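Local structure of putative metal binding protein RUMGNA_00854 (Ruminococcus gnavus, 3U7Z) at residues I9-I14 with E34-E39. The protein is a putative metal-binding protein that binds calcium, though its precise biological role remains unknown. Numbering follows the deposited sequence. Where two conformers were deposited one is given.
With CA (calcium ion), chain D.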
loop_
_atom_site.group_PDB
_atom_site.type_symbol
_atom_site.label_atom_id
_atom_site.label_comp_id
_atom_site.label_asym_id
_atom_site.label_seq_id
_atom_site.Cartn_x
_atom_site.Cartn_y
_atom_site.Cartn_z
ATOM N N ILE A 9 9.914 8.838 -1.602
ATOM C CA ILE A 9 8.876 8.425 -0.670
ATOM C C ILE A 9 9.262 7.181 0.106
ATOM O O ILE A 9 10.206 6.467 -0.231
ATOM C CB ILE A 9 7.524 8.217 -1.359
ATOM C CG1 ILE A 9 7.507 6.980 -2.211
ATOM C CG2 ILE A 9 7.194 9.409 -2.235
ATOM C CD1 ILE A 9 6.142 6.559 -2.620
ATOM N N THR A 10 8.518 6.946 1.169
ATOM C CA THR A 10 8.666 5.686 1.908
ATOM C C THR A 10 7.332 4.985 2.015
ATOM O O THR A 10 6.294 5.632 2.018
ATOM C CB THR A 10 9.218 5.886 3.317
ATOM O OG1 THR A 10 8.377 6.682 4.103
ATOM C CG2 THR A 10 10.514 6.620 3.269
ATOM N N VAL A 11 7.378 3.658 1.962
ATOM C CA VAL A 11 6.222 2.807 2.174
ATOM C C VAL A 11 6.617 1.853 3.279
ATOM O O VAL A 11 7.583 1.103 3.138
ATOM C CB VAL A 11 5.859 2.046 0.929
ATOM C CG1 VAL A 11 4.661 1.122 1.207
ATOM C CG2 VAL A 11 5.577 3.014 -0.230
ATOM N N THR A 12 5.866 1.860 4.376
ATOM C CA THR A 12 6.097 0.937 5.474
ATOM C C THR A 12 4.986 -0.089 5.501
ATOM O O THR A 12 3.816 0.263 5.415
ATOM C CB THR A 12 6.162 1.669 6.807
ATOM O OG1 THR A 12 7.206 2.651 6.768
ATOM C CG2 THR A 12 6.429 0.732 7.955
ATOM N N VAL A 13 5.367 -1.356 5.496
ATOM C CA VAL A 13 4.454 -2.458 5.589
ATOM C C VAL A 13 4.387 -2.925 7.018
ATOM O O VAL A 13 5.400 -3.302 7.571
ATOM C CB VAL A 13 4.829 -3.585 4.648
ATOM C CG1 VAL A 13 3.871 -4.734 4.754
ATOM C CG2 VAL A 13 4.962 -3.055 3.211
ATOM N N ILE A 14 3.200 -2.897 7.589
ATOM C CA ILE A 14 2.969 -3.378 8.962
ATOM C C ILE A 14 2.209 -4.703 8.859
ATOM O O ILE A 14 1.025 -4.778 8.525
ATOM C CB ILE A 14 2.277 -2.355 9.866
ATOM C CG1 ILE A 14 3.074 -1.044 9.936
ATOM C CG2 ILE A 14 2.183 -2.866 11.287
ATOM C CD1 ILE A 14 2.701 -0.028 8.903
ATOM N N GLU A 34 1.486 2.317 -8.944
ATOM C CA GLU A 34 2.597 2.190 -9.879
ATOM C C GLU A 34 3.903 2.002 -9.091
ATOM O O GLU A 34 4.760 1.150 -9.441
ATOM C CB GLU A 34 2.657 3.433 -10.808
ATOM C CG GLU A 34 3.872 3.478 -11.717
ATOM C CD GLU A 34 3.971 4.767 -12.543
ATOM O OE1 GLU A 34 3.048 5.608 -12.498
ATOM O OE2 GLU A 34 5.003 4.934 -13.239
ATOM N N VAL A 35 4.036 2.750 -8.006
ATOM C CA VAL A 35 5.204 2.633 -7.169
ATOM C C VAL A 35 5.295 1.248 -6.542
ATOM O O VAL A 35 6.341 0.603 -6.587
ATOM C CB VAL A 35 5.235 3.691 -6.038
ATOM C CG1 VAL A 35 6.525 3.515 -5.267
ATOM C CG2 VAL A 35 5.049 5.151 -6.542
ATOM N N LEU A 36 4.173 0.796 -5.992
ATOM C CA LEU A 36 4.163 -0.501 -5.292
ATOM C C LEU A 36 4.488 -1.628 -6.258
ATOM O O LEU A 36 5.287 -2.567 -5.958
ATOM C CB LEU A 36 2.807 -0.697 -4.668
ATOM C CG LEU A 36 2.363 0.297 -3.587
ATOM C CD1 LEU A 36 0.895 0.119 -3.129
ATOM C CD2 LEU A 36 3.316 0.229 -2.414
ATOM N N GLU A 37 3.924 -1.532 -7.468
ATOM C CA GLU A 37 4.106 -2.611 -8.450
ATOM C C GLU A 37 5.442 -2.556 -9.169
ATOM O O GLU A 37 5.851 -3.568 -9.709
ATOM C CB GLU A 37 2.949 -2.727 -9.456
ATOM C CG GLU A 37 1.732 -3.387 -8.822
ATOM C CD GLU A 37 1.874 -4.898 -8.595
ATOM O OE1 GLU A 37 3.002 -5.461 -8.598
ATOM O OE2 GLU A 37 0.832 -5.563 -8.421
ATOM N N SER A 38 6.183 -1.446 -9.014
ATOM C CA SER A 38 7.470 -1.318 -9.665
ATOM C C SER A 38 8.438 -2.381 -9.239
ATOM O O SER A 38 9.301 -2.807 -10.025
ATOM C CB SER A 38 8.041 0.097 -9.508
ATOM O OG SER A 38 8.432 0.398 -8.194
ATOM N N GLU A 39 8.306 -2.822 -7.979
ATOM C CA GLU A 39 9.126 -3.851 -7.380
ATOM C C GLU A 39 8.306 -5.095 -7.035
ATOM O O GLU A 39 8.754 -5.930 -6.264
ATOM C CB GLU A 39 9.770 -3.300 -6.092
ATOM C CG GLU A 39 10.736 -2.140 -6.295
ATOM C CD GLU A 39 12.035 -2.581 -6.957
ATOM O OE1 GLU A 39 12.461 -3.734 -6.737
ATOM O OE2 GLU A 39 12.629 -1.769 -7.697
HETATM CA CA CA D . 2.064 -7.759 -8.211
#
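Val35 meets Ile9 tip to tip, its CG1 lying 4.1 Å from Ile9 CD1. CG1 stands anti to the backbone N of Val35 (chi1 -178°), which aims this methyl at the strand. Phe25 of the neighbouring strand 20-27 and Val87 of a loop also touch Val35. The CB bond of Leu36 runs alongside the strand, but the end of the side chain comes nearer, and CD2 lands 4.0 Å from Val11 CG1. The second methyl of Val11, CG2, is nearly as close, so CD2 rests against both branches, with the two side chains crossing at about a right angle. Leu95 of strand 92-99 also touches Leu36. Glu37 makes no contact with 9-14. It holds a calcium ion with both carboxylate oxygens, OE1 and OE2 each 2.5 Å from the metal. Asn40, Val42 and Asp43 complete the protein ligands. Ser38 bends back on the helix: its OG donates to Val35 O at 2.6 Å, and that carbonyl also accepts from Ser38 N. A helix lying on a mixed sheet is consistent with a ubiquitin-like (beta-grasp) fold. No hydrogen bond joins 9-14 to 34-39. The contact is thus purely apolar: buried methyls hold helix to sheet, while Glu37 supplies a bidentate calcium ligand.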